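Long-range contact in thermophilic dibenzothiophene desulfurization enzyme C (Paenibacillus sp. A11-2, PDB 5XDC), which probably catalyses the FMNH2- and oxygen-dependent oxidation of dibenzothiophene to its sulfoxide and then its sulfone, a flavin monooxygenase reaction of sulfur metabolism: residues G67-E75 and A317-E325. Numbering follows the deposited sequence.
Sequences GESWPTVYE and ALRVQELWE. With SO4 (sulfate ion), chain K.
W70 and P71, in the first turn of helix 70-83, sit against A317 and Q321 near the C-terminal end of helix 293-324, the two short axes passing 8.7 Å apart at 138° between their N-to-C directions. W70 points its pyrrole edge straight at the face of W324 in a perpendicular edge-to-face pair; W70 NE1 lies over the middle of that indole, 3.2 Å from W324 CD2, so the polar N-H meets the pi cloud. With CG anti to its backbone N (chi1 178°), W324 carries its indole out toward W70 and presents its face to that ring. V320 CG1 covers one face of the W70 five-membered ring in a CH-pi contact, 3.9 Å from its centroid. The W70 N-H, just after the N-cap residue S69, has no preceding turn to supply a carbonyl, and a glutamine amide can accept there and donate at its other end. Q321 OE1 accepts a hydrogen bond from W70 N at 2.8 Å, nearly straight (178°) although the donor stands above the carbonyl plane. Q321 NE2 donates one to E325 OE2 at 2.8 Å. In this acyl-CoA dehydrogenase-like fold the contact joins the N-terminal and C-terminal helical domains, with I250 of helix 247-276 touching both W70 and V320. P71 fits a helix's first turn, where its missing N-H costs no helical bond, and P71 CG meets L318 CD2 at 3.8 Å. Small A317 lets the Y74 ring approach, Y74 CD2 lying 3.6 Å from A317 CB; Y74 OH is hydrogen-bonded to I250 O. R319, directed away from helix 70-83, hydrogen-bonds a sulfate, probably from the crystallisation liquor, through NH1 and NH2.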
loop_
_atom_site.group_PDB
_atom_site.type_symbol
_atom_site.label_atom_id
_atom_site.label_comp_id
_atom_site.label_asym_id
_atom_site.label_seq_id
_atom_site.Cartn_x
_atom_site.Cartn_y
_atom_site.Cartn_z
ATOM N N GLY B 67 -24.821 -3.494 -35.222
ATOM C CA GLY B 67 -25.555 -4.405 -34.360
ATOM C C GLY B 67 -24.687 -5.134 -33.367
ATOM O O GLY B 67 -24.953 -6.303 -33.058
ATOM N N GLU B 68 -23.646 -4.478 -32.867
ATOM C CA GLU B 68 -22.731 -5.088 -31.919
ATOM C C GLU B 68 -23.182 -4.810 -30.487
ATOM O O GLU B 68 -24.209 -4.177 -30.236
ATOM C CB GLU B 68 -21.314 -4.591 -32.179
ATOM C CG GLU B 68 -20.509 -5.514 -33.037
ATOM C CD GLU B 68 -20.056 -6.770 -32.288
ATOM O OE1 GLU B 68 -20.409 -6.951 -31.087
ATOM O OE2 GLU B 68 -19.337 -7.568 -32.908
ATOM N N SER B 69 -22.399 -5.301 -29.525
ATOM C CA SER B 69 -22.766 -5.294 -28.122
ATOM C C SER B 69 -21.830 -4.400 -27.313
ATOM O O SER B 69 -20.729 -4.056 -27.751
ATOM C CB SER B 69 -22.705 -6.711 -27.553
ATOM O OG SER B 69 -21.346 -7.139 -27.551
ATOM N N TRP B 70 -22.276 -4.074 -26.109
ATOM C CA TRP B 70 -21.436 -3.300 -25.197
ATOM C C TRP B 70 -20.115 -3.991 -24.872
ATOM O O TRP B 70 -19.077 -3.303 -24.857
ATOM C CB TRP B 70 -22.236 -2.978 -23.933
ATOM C CG TRP B 70 -23.111 -1.784 -24.079
ATOM C CD1 TRP B 70 -24.475 -1.762 -24.173
ATOM C CD2 TRP B 70 -22.683 -0.418 -24.142
ATOM N NE1 TRP B 70 -24.918 -0.470 -24.281
ATOM C CE2 TRP B 70 -23.839 0.375 -24.278
ATOM C CE3 TRP B 70 -21.434 0.206 -24.107
ATOM C CZ2 TRP B 70 -23.785 1.761 -24.356
ATOM C CZ3 TRP B 70 -21.381 1.590 -24.190
ATOM C CH2 TRP B 70 -22.546 2.349 -24.328
ATOM N N PRO B 71 -20.054 -5.309 -24.635
ATOM C CA PRO B 71 -18.732 -5.947 -24.481
ATOM C C PRO B 71 -17.744 -5.613 -25.595
ATOM O O PRO B 71 -16.572 -5.325 -25.324
ATOM C CB PRO B 71 -19.093 -7.444 -24.436
ATOM C CG PRO B 71 -20.409 -7.457 -23.749
ATOM C CD PRO B 71 -21.144 -6.232 -24.279
ATOM N N THR B 72 -18.189 -5.630 -26.854
ATOM C CA THR B 72 -17.321 -5.259 -27.964
ATOM C C THR B 72 -16.907 -3.791 -27.887
ATOM O O THR B 72 -15.738 -3.453 -28.116
ATOM C CB THR B 72 -18.037 -5.547 -29.286
ATOM O OG1 THR B 72 -18.282 -6.959 -29.365
ATOM C CG2 THR B 72 -17.197 -5.119 -30.465
ATOM N N VAL B 73 -17.866 -2.906 -27.621
ATOM C CA VAL B 73 -17.567 -1.482 -27.480
ATOM C C VAL B 73 -16.511 -1.264 -26.399
ATOM O O VAL B 73 -15.512 -0.571 -26.616
ATOM C CB VAL B 73 -18.854 -0.703 -27.162
ATOM C CG1 VAL B 73 -18.534 0.750 -26.839
ATOM C CG2 VAL B 73 -19.849 -0.790 -28.332
ATOM N N TYR B 74 -16.731 -1.838 -25.221
ATOM C CA TYR B 74 -15.796 -1.637 -24.116
ATOM C C TYR B 74 -14.398 -2.141 -24.465
ATOM O O TYR B 74 -13.395 -1.490 -24.142
ATOM C CB TYR B 74 -16.331 -2.318 -22.855
ATOM C CG TYR B 74 -17.475 -1.596 -22.180
ATOM C CD1 TYR B 74 -17.318 -0.294 -21.705
ATOM C CD2 TYR B 74 -18.712 -2.212 -21.994
ATOM C CE1 TYR B 74 -18.357 0.377 -21.076
ATOM C CE2 TYR B 74 -19.749 -1.565 -21.349
ATOM C CZ TYR B 74 -19.572 -0.266 -20.891
ATOM O OH TYR B 74 -20.600 0.380 -20.265
ATOM N N GLU B 75 -14.301 -3.316 -25.102
ATOM C CA GLU B 75 -12.989 -3.840 -25.472
ATOM C C GLU B 75 -12.305 -2.919 -26.473
ATOM O O GLU B 75 -11.091 -2.679 -26.388
ATOM C CB GLU B 75 -13.137 -5.262 -26.023
ATOM C CG GLU B 75 -11.811 -5.915 -26.377
ATOM C CD GLU B 75 -11.908 -7.422 -26.639
ATOM O OE1 GLU B 75 -10.881 -8.005 -27.042
ATOM O OE2 GLU B 75 -12.993 -8.023 -26.449
ATOM N N ALA B 317 -19.356 -5.854 -18.078
ATOM C CA ALA B 317 -19.772 -5.434 -19.413
ATOM C C ALA B 317 -20.892 -6.329 -19.951
ATOM O O ALA B 317 -21.839 -5.843 -20.580
ATOM C CB ALA B 317 -18.567 -5.438 -20.347
ATOM N N LEU B 318 -20.811 -7.637 -19.694
ATOM C CA LEU B 318 -21.895 -8.538 -20.087
ATOM C C LEU B 318 -23.203 -8.168 -19.400
ATOM O O LEU B 318 -24.282 -8.254 -20.004
ATOM C CB LEU B 318 -21.500 -9.980 -19.768
ATOM C CG LEU B 318 -20.427 -10.580 -20.670
ATOM C CD1 LEU B 318 -19.920 -11.888 -20.075
ATOM C CD2 LEU B 318 -20.970 -10.795 -22.067
ATOM N N ARG B 319 -23.132 -7.731 -18.147
ATOM C CA ARG B 319 -24.334 -7.333 -17.434
ATOM C C ARG B 319 -24.905 -6.030 -17.988
ATOM O O ARG B 319 -26.126 -5.870 -18.076
ATOM C CB ARG B 319 -24.027 -7.203 -15.945
ATOM C CG ARG B 319 -25.219 -6.863 -15.098
ATOM C CD ARG B 319 -26.373 -7.863 -15.281
ATOM N NE ARG B 319 -27.424 -7.607 -14.309
ATOM C CZ ARG B 319 -28.566 -8.282 -14.234
ATOM N NH1 ARG B 319 -28.812 -9.264 -15.080
ATOM N NH2 ARG B 319 -29.459 -7.975 -13.306
ATOM N N VAL B 320 -24.045 -5.083 -18.362
ATOM C CA VAL B 320 -24.528 -3.884 -19.049
ATOM C C VAL B 320 -25.372 -4.282 -20.258
ATOM O O VAL B 320 -26.465 -3.746 -20.486
ATOM C CB VAL B 320 -23.351 -2.989 -19.473
ATOM C CG1 VAL B 320 -23.834 -1.908 -20.448
ATOM C CG2 VAL B 320 -22.676 -2.371 -18.251
ATOM N N GLN B 321 -24.847 -5.199 -21.071
ATOM C CA GLN B 321 -25.555 -5.608 -22.282
ATOM C C GLN B 321 -26.892 -6.249 -21.935
ATOM O O GLN B 321 -27.911 -5.968 -22.583
ATOM C CB GLN B 321 -24.695 -6.563 -23.103
ATOM C CG GLN B 321 -25.348 -7.027 -24.405
ATOM C CD GLN B 321 -25.576 -5.880 -25.374
ATOM O OE1 GLN B 321 -24.837 -4.894 -25.371
ATOM N NE2 GLN B 321 -26.597 -6.004 -26.210
ATOM N N GLU B 322 -26.916 -7.101 -20.906
ATOM C CA GLU B 322 -28.170 -7.759 -20.532
ATOM C C GLU B 322 -29.242 -6.732 -20.184
ATOM O O GLU B 322 -30.382 -6.818 -20.659
ATOM C CB GLU B 322 -27.935 -8.724 -19.363
ATOM C CG GLU B 322 -29.211 -9.411 -18.860
ATOM C CD GLU B 322 -29.675 -10.548 -19.755
ATOM O OE1 GLU B 322 -29.097 -10.719 -20.852
ATOM O OE2 GLU B 322 -30.620 -11.270 -19.359
ATOM N N LEU B 323 -28.898 -5.740 -19.363
ATOM C CA LEU B 323 -29.903 -4.767 -18.952
ATOM C C LEU B 323 -30.228 -3.775 -20.062
ATOM O O LEU B 323 -31.346 -3.254 -20.108
ATOM C CB LEU B 323 -29.442 -4.034 -17.694
ATOM C CG LEU B 323 -29.273 -4.912 -16.443
ATOM C CD1 LEU B 323 -28.908 -4.066 -15.272
ATOM C CD2 LEU B 323 -30.536 -5.723 -16.134
ATOM N N TRP B 324 -29.270 -3.509 -20.951
ATOM C CA TRP B 324 -29.505 -2.664 -22.123
ATOM C C TRP B 324 -30.582 -3.237 -23.026
ATOM O O TRP B 324 -31.298 -2.479 -23.692
ATOM C CB TRP B 324 -28.204 -2.541 -22.894
ATOM C CG TRP B 324 -28.163 -1.767 -24.189
ATOM C CD1 TRP B 324 -28.090 -2.288 -25.448
ATOM C CD2 TRP B 324 -28.099 -0.345 -24.341
ATOM N NE1 TRP B 324 -27.993 -1.280 -26.374
ATOM C CE2 TRP B 324 -27.999 -0.078 -25.718
ATOM C CE3 TRP B 324 -28.109 0.728 -23.444
ATOM C CZ2 TRP B 324 -27.907 1.218 -26.221
ATOM C CZ3 TRP B 324 -28.025 2.011 -23.946
ATOM C CH2 TRP B 324 -27.926 2.245 -25.318
ATOM N N GLU B 325 -30.682 -4.562 -23.091
ATOM C CA GLU B 325 -31.663 -5.228 -23.938
ATOM C C GLU B 325 -33.032 -5.352 -23.281
ATOM O O GLU B 325 -33.990 -5.720 -23.968
ATOM C CB GLU B 325 -31.150 -6.618 -24.325
ATOM C CG GLU B 325 -29.935 -6.608 -25.234
ATOM C CD GLU B 325 -29.363 -7.996 -25.440
ATOM O OE1 GLU B 325 -29.924 -8.958 -24.871
ATOM O OE2 GLU B 325 -28.359 -8.130 -26.162
HETATM S S SO4 K . -32.318 -10.544 -13.643
HETATM O O1 SO4 K . -32.344 -11.823 -12.934
HETATM O O2 SO4 K . -31.344 -10.621 -14.732
HETATM O O3 SO4 K . -33.642 -10.266 -14.206
HETATM O O4 SO4 K . -31.992 -9.500 -12.674
#